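Local coordinates for taurocyamine kinase (Schistosoma mansoni, PDB 4WOD), which reversibly transfers phosphate between ATP and the guanidino compound taurocyamine, as a phosphagen kinase built from two fused repeats, at residues V122-T127 and I225-M230; D181-R186 and N214-I219; S482-V487 and H587-S592. The protein carries 4 engineered substitutions. One frame throughout, in Å; residues are numbered along the deposited sequence.

Contacts 1 and 2 lie in the first repeat of this duplicated kinase, and contact 3 in the second, on opposite sides of the chain's centre. Contact 2 is nested along the chain inside the loop closed by contact 1; contact 3 follows both. Contacts 1 and 2 have centres 10 Å apart and share one antiparallel sheet, where strands 215-219 and 225-232 are neighbours. Contact 3 is centred about 59 Å from contact 1. It joins strands 480-489 and 588-595, which hold the same places in the second sheet as 117-126 and 225-232 do in the first. Each repeat thus has its own catalytic sheet with its own predicted ATP site.

Contact 1. Residues V122-T127 and I225-M230; sequences VRLGRT and IRVISM
Ile225 pairs with Arg126 in an antiparallel ladder. Ile225 N donates to Arg126 O at 3.2 Å, and Arg126 N donates back to Ile225 O. The Arg126 guanidinium turns toward its own strand, where NH1 bonds Gly125 O, and it makes a cation-pi contact with Phe264.

Arg226 stands opposite Gly125 in a non-hydrogen-bonded pair. Its chain runs outward with CG opposed to the backbone N (chi1 -168°), then bends at chi3 (-57°). This bend brings NH2 to 3.9 Å from Gly125 CA, a place that a CB on residue 125 would contest. Arg226 CD also packs on Arg123 CD at 3.6 Å. The two guanidinium planes are 53° apart. Both arginines are predicted to bind ATP, so their positive ends probably line a pocket for its phosphates. Arg226 NH1 forms a salt bridge with Asp223, and the side chain touches the bound arginine. Arg123 NH2 is taken up by Asn271 OD1 and Thr275 O, whereas Arg123 NE is buried without a partner.

Val227 exchanges two backbone bonds with Leu124, and Val227 N to Leu124 O is 2.7 Å. Their side chains lie side by side, Leu124 CD1 3.6 Å from Val227 CB. Ile228 rests CG1 against Arg123 CG at 3.9 Å. Ser229 exchanges two further backbone bonds with Val122, and its OG donates to Val239 O.

The pair sits mid-sheet in the phosphagen kinase catalytic domain. Helix 236-251 covers the face carrying Val122, Leu124 and Val227, chiefly through Leu243. Strand 215-219 flanks 225-232, and strand 277-283 flanks 117-126.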
loop_
_atom_site.group_PDB
_atom_site.type_symbol
_atom_site.label_atom_id
_atom_site.label_comp_id
_atom_site.label_asym_id
_atom_site.label_seq_id
_atom_site.Cartn_x
_atom_site.Cartn_y
_atom_site.Cartn_z
ATOM N N VAL A 122 -16.781 -20.833 0.066
ATOM C CA VAL A 122 -17.401 -19.936 -0.914
ATOM C C VAL A 122 -18.780 -19.467 -0.402
ATOM O O VAL A 122 -19.598 -20.256 0.093
ATOM C CB VAL A 122 -17.547 -20.588 -2.317
ATOM C CG1 VAL A 122 -17.997 -19.555 -3.339
ATOM C CG2 VAL A 122 -16.222 -21.191 -2.767
ATOM N N ARG A 123 -19.000 -18.166 -0.504
ATOM C CA ARG A 123 -20.186 -17.522 0.035
ATOM C C ARG A 123 -20.921 -16.746 -1.049
ATOM O O ARG A 123 -20.288 -16.126 -1.906
ATOM C CB ARG A 123 -19.793 -16.575 1.179
ATOM C CG ARG A 123 -20.937 -15.723 1.732
ATOM C CD ARG A 123 -20.472 -14.299 2.037
ATOM N NE ARG A 123 -20.575 -13.434 0.860
ATOM C CZ ARG A 123 -19.893 -12.305 0.700
ATOM N NH1 ARG A 123 -19.044 -11.896 1.636
ATOM N NH2 ARG A 123 -20.053 -11.587 -0.408
ATOM N N LEU A 124 -22.251 -16.800 -1.021
ATOM C CA LEU A 124 -23.085 -15.885 -1.785
ATOM C C LEU A 124 -24.293 -15.435 -0.957
ATOM O O LEU A 124 -24.568 -15.975 0.123
ATOM C CB LEU A 124 -23.557 -16.512 -3.102
ATOM C CG LEU A 124 -24.273 -17.862 -3.131
ATOM C CD1 LEU A 124 -25.726 -17.801 -2.642
ATOM C CD2 LEU A 124 -24.192 -18.430 -4.552
ATOM N N GLY A 125 -25.014 -14.464 -1.499
ATOM C CA GLY A 125 -26.184 -13.899 -0.846
ATOM C C GLY A 125 -27.289 -13.686 -1.870
ATOM O O GLY A 125 -27.016 -13.617 -3.076
ATOM N N ARG A 126 -28.538 -13.606 -1.399
ATOM C CA ARG A 126 -29.665 -13.288 -2.261
ATOM C C ARG A 126 -30.701 -12.447 -1.530
ATOM O O ARG A 126 -30.893 -12.582 -0.317
ATOM C CB ARG A 126 -30.351 -14.556 -2.784
ATOM C CG ARG A 126 -29.497 -15.432 -3.700
ATOM C CD ARG A 126 -29.237 -14.749 -5.039
ATOM N NE ARG A 126 -28.676 -15.662 -6.040
ATOM C CZ ARG A 126 -27.380 -15.742 -6.331
ATOM N NH1 ARG A 126 -26.504 -14.977 -5.671
ATOM N NH2 ARG A 126 -26.958 -16.593 -7.267
ATOM N N THR A 127 -31.356 -11.592 -2.301
ATOM C CA THR A 127 -32.518 -10.839 -1.872
ATOM C C THR A 127 -33.753 -11.488 -2.464
ATOM O O THR A 127 -33.800 -11.724 -3.671
ATOM C CB THR A 127 -32.461 -9.400 -2.357
ATOM O OG1 THR A 127 -31.300 -8.749 -1.829
ATOM C CG2 THR A 127 -33.754 -8.648 -1.973
ATOM N N ILE A 225 -30.919 -14.042 2.483
ATOM C CA ILE A 225 -30.229 -15.324 2.519
ATOM C C ILE A 225 -28.737 -15.123 2.317
ATOM O O ILE A 225 -28.320 -14.385 1.419
ATOM C CB ILE A 225 -30.729 -16.276 1.416
ATOM C CG1 ILE A 225 -32.242 -16.133 1.221
ATOM C CG2 ILE A 225 -30.331 -17.690 1.746
ATOM C CD1 ILE A 225 -32.800 -16.842 -0.015
ATOM N N ARG A 226 -27.938 -15.767 3.162
ATOM C CA ARG A 226 -26.511 -15.884 2.914
ATOM C C ARG A 226 -26.194 -17.374 2.911
ATOM O O ARG A 226 -26.488 -18.080 3.878
ATOM C CB ARG A 226 -25.663 -15.135 3.956
ATOM C CG ARG A 226 -24.210 -15.031 3.495
ATOM C CD ARG A 226 -23.333 -14.054 4.287
ATOM N NE ARG A 226 -23.789 -12.656 4.355
ATOM C CZ ARG A 226 -24.149 -11.876 3.329
ATOM N NH1 ARG A 226 -24.510 -10.623 3.576
ATOM N NH2 ARG A 226 -24.181 -12.314 2.071
ATOM N N VAL A 227 -25.649 -17.847 1.800
ATOM C CA VAL A 227 -25.319 -19.259 1.636
ATOM C C VAL A 227 -23.804 -19.449 1.596
ATOM O O VAL A 227 -23.075 -18.750 0.860
ATOM C CB VAL A 227 -25.959 -19.832 0.365
ATOM C CG1 VAL A 227 -25.892 -21.356 0.379
ATOM C CG2 VAL A 227 -27.409 -19.364 0.251
ATOM N N ILE A 228 -23.338 -20.398 2.398
ATOM C CA ILE A 228 -21.920 -20.650 2.617
ATOM C C ILE A 228 -21.617 -22.144 2.522
ATOM O O ILE A 228 -22.236 -22.948 3.228
ATOM C CB ILE A 228 -21.489 -20.137 3.996
ATOM C CG1 ILE A 228 -21.912 -18.667 4.158
ATOM C CG2 ILE A 228 -19.992 -20.354 4.223
ATOM C CD1 ILE A 228 -21.976 -18.198 5.575
ATOM N N SER A 229 -20.711 -22.500 1.609
ATOM C CA SER A 229 -20.135 -23.846 1.516
ATOM C C SER A 229 -18.701 -23.802 2.067
ATOM O O SER A 229 -17.975 -22.861 1.797
ATOM C CB SER A 229 -20.167 -24.335 0.066
ATOM O OG SER A 229 -19.624 -25.641 -0.059
ATOM N N MET A 230 -18.280 -24.809 2.809
ATOM C CA MET A 230 -16.991 -24.784 3.427
ATOM C C MET A 230 -16.473 -26.161 3.827
ATOM O O MET A 230 -17.215 -27.032 4.037
ATOM C CB MET A 230 -17.025 -23.907 4.639
ATOM C CG MET A 230 -17.805 -24.454 5.789
ATOM S SD MET A 230 -19.559 -24.332 5.610
ATOM C CE MET A 230 -20.146 -24.432 7.284
#

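Contact 2. Residues D181-R186 and N214-I219; sequences DHFLFR and NFLVWI
Phe185 and Trp218 form an edge-to-face aromatic pair that fastens a loop to strand 215-219 of the antiparallel catalytic sheet. The loop follows helix 172-180, which ends in a Schellman motif at His182, a predicted ATP-binding residue. It is a partly buried contact, made by side chains and one bond to a loop carbonyl.

Phe185 presents its CD2 edge to one face of the indole, 3.5 Å from Trp218 CG. The Phe185 ring and the indole five-membered ring are 4.8 Å apart between centroids, with planes at 60°. Phe185 CG sits between the backbone N and the carbonyl carbon (chi1 57°). The ring therefore reaches the pyrrole end of the indole, while Phe185 CB lies squarely over its six-membered ring in a CH-pi contact. Ile207 of strand 206-210 packs on both aromatic side chains.

Nearer the helix, Leu216 points toward the loop and sets CD1 4.0 Å from Phe183 CB. Leu216 CD1 also lies against the Phe183 carbonyl oxygen. That oxygen accepts a hydrogen bond from the indole N-H: Trp218 NE1 donates to Phe183 O at 2.9 Å, coming from above the carbonyl plane.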
loop_
_atom_site.group_PDB
_atom_site.type_symbol
_atom_site.label_atom_id
_atom_site.label_comp_id
_atom_site.label_asym_id
_atom_site.label_seq_id
_atom_site.Cartn_x
_atom_site.Cartn_y
_atom_site.Cartn_z
ATOM N N ASP A 181 -18.863 -23.386 17.083
ATOM C CA ASP A 181 -18.606 -24.042 15.805
ATOM C C ASP A 181 -18.664 -23.055 14.632
ATOM O O ASP A 181 -18.554 -23.448 13.478
ATOM C CB ASP A 181 -19.599 -25.182 15.597
ATOM C CG ASP A 181 -19.388 -26.309 16.586
ATOM O OD1 ASP A 181 -18.233 -26.495 17.031
ATOM O OD2 ASP A 181 -20.369 -26.996 16.932
ATOM N N HIS A 182 -18.838 -21.779 14.957
ATOM C CA HIS A 182 -18.925 -20.695 13.979
ATOM C C HIS A 182 -20.032 -20.906 12.959
ATOM O O HIS A 182 -19.879 -20.575 11.785
ATOM C CB HIS A 182 -17.583 -20.512 13.275
ATOM C CG HIS A 182 -16.461 -20.248 14.224
ATOM N ND1 HIS A 182 -15.554 -21.220 14.593
ATOM C CD2 HIS A 182 -16.130 -19.137 14.924
ATOM C CE1 HIS A 182 -14.697 -20.711 15.461
ATOM N NE2 HIS A 182 -15.025 -19.450 15.679
ATOM N N PHE A 183 -21.155 -21.449 13.418
ATOM C CA PHE A 183 -22.333 -21.563 12.574
ATOM C C PHE A 183 -23.336 -20.450 12.855
ATOM O O PHE A 183 -24.225 -20.188 12.047
ATOM C CB PHE A 183 -22.998 -22.919 12.773
ATOM C CG PHE A 183 -22.149 -24.070 12.326
ATOM C CD1 PHE A 183 -21.192 -23.893 11.338
ATOM C CD2 PHE A 183 -22.294 -25.320 12.903
ATOM C CE1 PHE A 183 -20.400 -24.952 10.921
ATOM C CE2 PHE A 183 -21.508 -26.389 12.490
ATOM C CZ PHE A 183 -20.561 -26.203 11.498
ATOM N N LEU A 184 -23.203 -19.795 13.998
ATOM C CA LEU A 184 -24.239 -18.861 14.422
ATOM C C LEU A 184 -23.767 -17.417 14.361
ATOM O O LEU A 184 -22.631 -17.101 14.720
ATOM C CB LEU A 184 -24.714 -19.190 15.833
ATOM C CG LEU A 184 -25.915 -18.389 16.329
ATOM C CD1 LEU A 184 -27.066 -18.501 15.336
ATOM C CD2 LEU A 184 -26.337 -18.863 17.709
ATOM N N PHE A 185 -24.657 -16.541 13.907
ATOM C CA PHE A 185 -24.350 -15.128 13.867
ATOM C C PHE A 185 -24.923 -14.447 15.085
ATOM O O PHE A 185 -25.871 -14.947 15.693
ATOM C CB PHE A 185 -24.881 -14.483 12.589
ATOM C CG PHE A 185 -26.368 -14.647 12.365
ATOM C CD1 PHE A 185 -27.269 -13.718 12.863
ATOM C CD2 PHE A 185 -26.855 -15.685 11.584
ATOM C CE1 PHE A 185 -28.619 -13.830 12.602
ATOM C CE2 PHE A 185 -28.206 -15.813 11.339
ATOM C CZ PHE A 185 -29.091 -14.880 11.846
ATOM N N ARG A 186 -24.341 -13.308 15.441
ATOM C CA ARG A 186 -24.752 -12.583 16.636
ATOM C C ARG A 186 -25.083 -11.140 16.289
ATOM O O ARG A 186 -24.746 -10.666 15.205
ATOM C CB ARG A 186 -23.655 -12.633 17.709
ATOM C CG ARG A 186 -23.396 -14.021 18.284
ATOM C CD ARG A 186 -22.249 -13.997 19.293
ATOM N NE ARG A 186 -21.088 -13.262 18.792
ATOM C CZ ARG A 186 -20.083 -12.842 19.554
ATOM N NH1 ARG A 186 -20.088 -13.090 20.859
ATOM N NH2 ARG A 186 -19.069 -12.177 19.013
ATOM N N ASN A 214 -20.972 -29.006 5.971
ATOM C CA ASN A 214 -20.180 -28.312 4.961
ATOM C C ASN A 214 -21.045 -27.350 4.123
ATOM O O ASN A 214 -20.605 -26.849 3.085
ATOM C CB ASN A 214 -19.468 -29.327 4.056
ATOM C CG ASN A 214 -20.437 -30.240 3.331
ATOM O OD1 ASN A 214 -21.638 -29.968 3.285
ATOM N ND2 ASN A 214 -19.918 -31.316 2.740
ATOM N N PHE A 215 -22.273 -27.121 4.590
ATOM C CA PHE A 215 -23.265 -26.264 3.935
ATOM C C PHE A 215 -24.043 -25.551 5.019
ATOM O O PHE A 215 -24.589 -26.179 5.917
ATOM C CB PHE A 215 -24.206 -27.073 3.044
ATOM C CG PHE A 215 -25.264 -26.242 2.342
ATOM C CD1 PHE A 215 -24.948 -25.519 1.196
ATOM C CD2 PHE A 215 -26.575 -26.211 2.812
ATOM C CE1 PHE A 215 -25.919 -24.757 0.540
ATOM C CE2 PHE A 215 -27.553 -25.454 2.165
ATOM C CZ PHE A 215 -27.222 -24.729 1.023
ATOM N N LEU A 216 -24.087 -24.228 4.945
ATOM C CA LEU A 216 -24.612 -23.426 6.047
ATOM C C LEU A 216 -25.425 -22.259 5.494
ATOM O O LEU A 216 -24.988 -21.603 4.522
ATOM C CB LEU A 216 -23.454 -22.921 6.911
ATOM C CG LEU A 216 -23.736 -21.818 7.932
ATOM C CD1 LEU A 216 -24.476 -22.363 9.150
ATOM C CD2 LEU A 216 -22.455 -21.109 8.354
ATOM N N VAL A 217 -26.608 -22.007 6.059
ATOM C CA VAL A 217 -27.431 -20.886 5.568
ATOM C C VAL A 217 -27.886 -19.941 6.671
ATOM O O VAL A 217 -28.446 -20.384 7.671
ATOM C CB VAL A 217 -28.694 -21.374 4.816
ATOM C CG1 VAL A 217 -29.479 -20.176 4.312
ATOM C CG2 VAL A 217 -28.322 -22.272 3.637
ATOM N N TRP A 218 -27.648 -18.642 6.477
ATOM C CA TRP A 218 -28.124 -17.610 7.396
ATOM C C TRP A 218 -29.370 -16.941 6.825
ATOM O O TRP A 218 -29.366 -16.448 5.679
ATOM C CB TRP A 218 -27.032 -16.564 7.648
ATOM C CG TRP A 218 -25.913 -17.053 8.515
ATOM C CD1 TRP A 218 -25.826 -18.267 9.139
ATOM C CD2 TRP A 218 -24.713 -16.336 8.867
ATOM N NE1 TRP A 218 -24.658 -18.347 9.856
ATOM C CE2 TRP A 218 -23.957 -17.181 9.706
ATOM C CE3 TRP A 218 -24.213 -15.067 8.553
ATOM C CZ2 TRP A 218 -22.719 -16.793 10.237
ATOM C CZ3 TRP A 218 -22.985 -14.681 9.084
ATOM C CH2 TRP A 218 -22.255 -15.544 9.917
ATOM N N ILE A 219 -30.437 -16.928 7.618
ATOM C CA ILE A 219 -31.676 -16.289 7.220
ATOM C C ILE A 219 -31.864 -14.977 7.974
ATOM O O ILE A 219 -31.927 -14.968 9.205
ATOM C CB ILE A 219 -32.888 -17.204 7.472
ATOM C CG1 ILE A 219 -32.699 -18.539 6.740
ATOM C CG2 ILE A 219 -34.184 -16.508 7.037
ATOM C CD1 ILE A 219 -33.934 -19.402 6.753
#

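Contact 3. Residues S482-V487 and H587-S592; sequences STRVRV and HMRIIS
Val485 and Ser592 exchange two backbone hydrogen bonds. Ser592 N to Val485 O is 2.9 Å and almost straight, with an N-H...O angle of 173°. Val487 and Ile590 do the same two residues along, and Val487 N to Ile590 O is also 2.9 Å. Between them lies the non-hydrogen-bonded pair Arg486 and Ile591. Here Arg486 CA approaches Ile590 O at 3.1 Å in a CA-H...O contact, a second partner for that acceptor. Ser592 OG donates to Val602 O of helix 599-614.

These are central strands of the antiparallel sheet in the second phosphagen kinase catalytic domain. Arg484, Arg486 and Arg589 are all predicted to bind ATP, and they probably line its phosphate pocket.

Arg484 is extended from CG to NE and crosses Ile591, its NE 3.8 Å from Ile591 CG2. Its NH2 then meets Arg589 NH1 at 3.3 Å, guanidinium edge to guanidinium edge. Both are donors, so no bond forms. Arg589 NH2 makes a salt bridge with Glu584, and its guanidinium has a cation-pi contact with Trp581. Arg486 packs CD against Arg589 CG at 4.0 Å, while Arg486 NH1 donates to Asn634 OD1.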
loop_
_atom_site.group_PDB
_atom_site.type_symbol
_atom_site.label_atom_id
_atom_site.label_comp_id
_atom_site.label_asym_id
_atom_site.label_seq_id
_atom_site.Cartn_x
_atom_site.Cartn_y
_atom_site.Cartn_z
ATOM N N SER A 482 16.897 30.498 -1.983
ATOM C CA SER A 482 17.593 29.774 -0.922
ATOM C C SER A 482 18.654 28.830 -1.474
ATOM O O SER A 482 18.610 28.432 -2.636
ATOM C CB SER A 482 16.601 28.984 -0.064
ATOM O OG SER A 482 15.928 28.010 -0.845
ATOM N N THR A 483 19.591 28.469 -0.610
ATOM C CA THR A 483 20.716 27.615 -0.979
ATOM C C THR A 483 20.779 26.419 -0.026
ATOM O O THR A 483 20.399 26.523 1.136
ATOM C CB THR A 483 22.039 28.415 -0.947
ATOM O OG1 THR A 483 21.891 29.584 -1.761
ATOM C CG2 THR A 483 23.227 27.584 -1.464
ATOM N N ARG A 484 21.274 25.293 -0.534
ATOM C CA ARG A 484 21.256 24.033 0.169
ATOM C C ARG A 484 22.412 23.188 -0.369
ATOM O O ARG A 484 22.674 23.185 -1.578
ATOM C CB ARG A 484 19.895 23.339 -0.047
ATOM C CG ARG A 484 19.618 22.014 0.714
ATOM C CD ARG A 484 18.309 21.398 0.159
ATOM N NE ARG A 484 17.820 20.183 0.830
ATOM C CZ ARG A 484 18.051 18.938 0.408
ATOM N NH1 ARG A 484 18.798 18.725 -0.659
ATOM N NH2 ARG A 484 17.542 17.893 1.062
ATOM N N VAL A 485 23.137 22.523 0.522
ATOM C CA VAL A 485 24.044 21.450 0.099
ATOM C C VAL A 485 23.804 20.267 1.014
ATOM O O VAL A 485 23.702 20.425 2.214
ATOM C CB VAL A 485 25.548 21.836 0.142
ATOM C CG1 VAL A 485 26.399 20.722 -0.515
ATOM C CG2 VAL A 485 25.785 23.151 -0.555
ATOM N N ARG A 486 23.706 19.072 0.448
ATOM C CA ARG A 486 23.588 17.893 1.281
ATOM C C ARG A 486 24.550 16.796 0.835
ATOM O O ARG A 486 25.054 16.820 -0.301
ATOM C CB ARG A 486 22.152 17.361 1.279
ATOM C CG ARG A 486 21.640 16.832 -0.039
ATOM C CD ARG A 486 21.984 15.341 -0.281
ATOM N NE ARG A 486 21.327 14.822 -1.486
ATOM C CZ ARG A 486 21.841 13.919 -2.315
ATOM N NH1 ARG A 486 23.050 13.414 -2.109
ATOM N NH2 ARG A 486 21.135 13.521 -3.367
ATOM N N VAL A 487 24.770 15.831 1.725
ATOM C CA VAL A 487 25.458 14.590 1.350
ATOM C C VAL A 487 24.751 13.377 1.928
ATOM O O VAL A 487 24.059 13.481 2.947
ATOM C CB VAL A 487 26.935 14.559 1.824
ATOM C CG1 VAL A 487 27.784 15.613 1.084
ATOM C CG2 VAL A 487 27.014 14.720 3.336
ATOM N N HIS A 587 21.718 5.707 5.597
ATOM C CA HIS A 587 21.797 5.797 7.046
ATOM C C HIS A 587 21.641 7.250 7.480
ATOM O O HIS A 587 21.001 7.529 8.482
ATOM C CB HIS A 587 23.111 5.231 7.575
ATOM C CG HIS A 587 23.228 3.744 7.414
ATOM N ND1 HIS A 587 24.440 3.094 7.330
ATOM C CD2 HIS A 587 22.278 2.791 7.281
ATOM C CE1 HIS A 587 24.236 1.799 7.161
ATOM N NE2 HIS A 587 22.931 1.586 7.137
ATOM N N MET A 588 22.237 8.150 6.714
ATOM C CA MET A 588 22.074 9.591 6.953
ATOM C C MET A 588 22.006 10.407 5.677
ATOM O O MET A 588 22.691 10.114 4.694
ATOM C CB MET A 588 23.220 10.136 7.802
ATOM C CG MET A 588 23.248 9.708 9.238
ATOM S SD MET A 588 24.731 10.458 10.003
ATOM C CE MET A 588 26.042 9.511 9.265
ATOM N N ARG A 589 21.184 11.451 5.703
ATOM C CA ARG A 589 21.275 12.520 4.726
ATOM C C ARG A 589 21.612 13.731 5.590
ATOM O O ARG A 589 20.859 14.052 6.501
ATOM C CB ARG A 589 19.967 12.700 3.920
ATOM C CG ARG A 589 20.041 13.802 2.857
ATOM C CD ARG A 589 18.856 13.839 1.847
ATOM N NE ARG A 589 17.627 13.201 2.336
ATOM C CZ ARG A 589 16.487 13.849 2.584
ATOM N NH1 ARG A 589 16.407 15.161 2.412
ATOM N NH2 ARG A 589 15.422 13.188 3.021
ATOM N N ILE A 590 22.784 14.326 5.366
ATOM C CA ILE A 590 23.232 15.475 6.153
ATOM C C ILE A 590 23.090 16.740 5.307
ATOM O O ILE A 590 23.635 16.820 4.214
ATOM C CB ILE A 590 24.695 15.317 6.624
ATOM C CG1 ILE A 590 24.877 13.991 7.375
ATOM C CG2 ILE A 590 25.133 16.516 7.511
ATOM C CD1 ILE A 590 26.345 13.638 7.619
ATOM N N ILE A 591 22.373 17.730 5.835
ATOM C CA ILE A 591 21.878 18.845 5.025
ATOM C C ILE A 591 22.223 20.194 5.624
ATOM O O ILE A 591 22.026 20.402 6.807
ATOM C CB ILE A 591 20.328 18.780 4.880
ATOM C CG1 ILE A 591 19.885 17.454 4.254
ATOM C CG2 ILE A 591 19.779 19.953 4.068
ATOM C CD1 ILE A 591 18.552 16.974 4.814
ATOM N N SER A 592 22.727 21.108 4.805
ATOM C CA SER A 592 22.894 22.493 5.248
ATOM C C SER A 592 22.090 23.371 4.312
ATOM O O SER A 592 22.104 23.150 3.111
ATOM C CB SER A 592 24.366 22.903 5.258
ATOM O OG SER A 592 24.514 24.236 5.748
#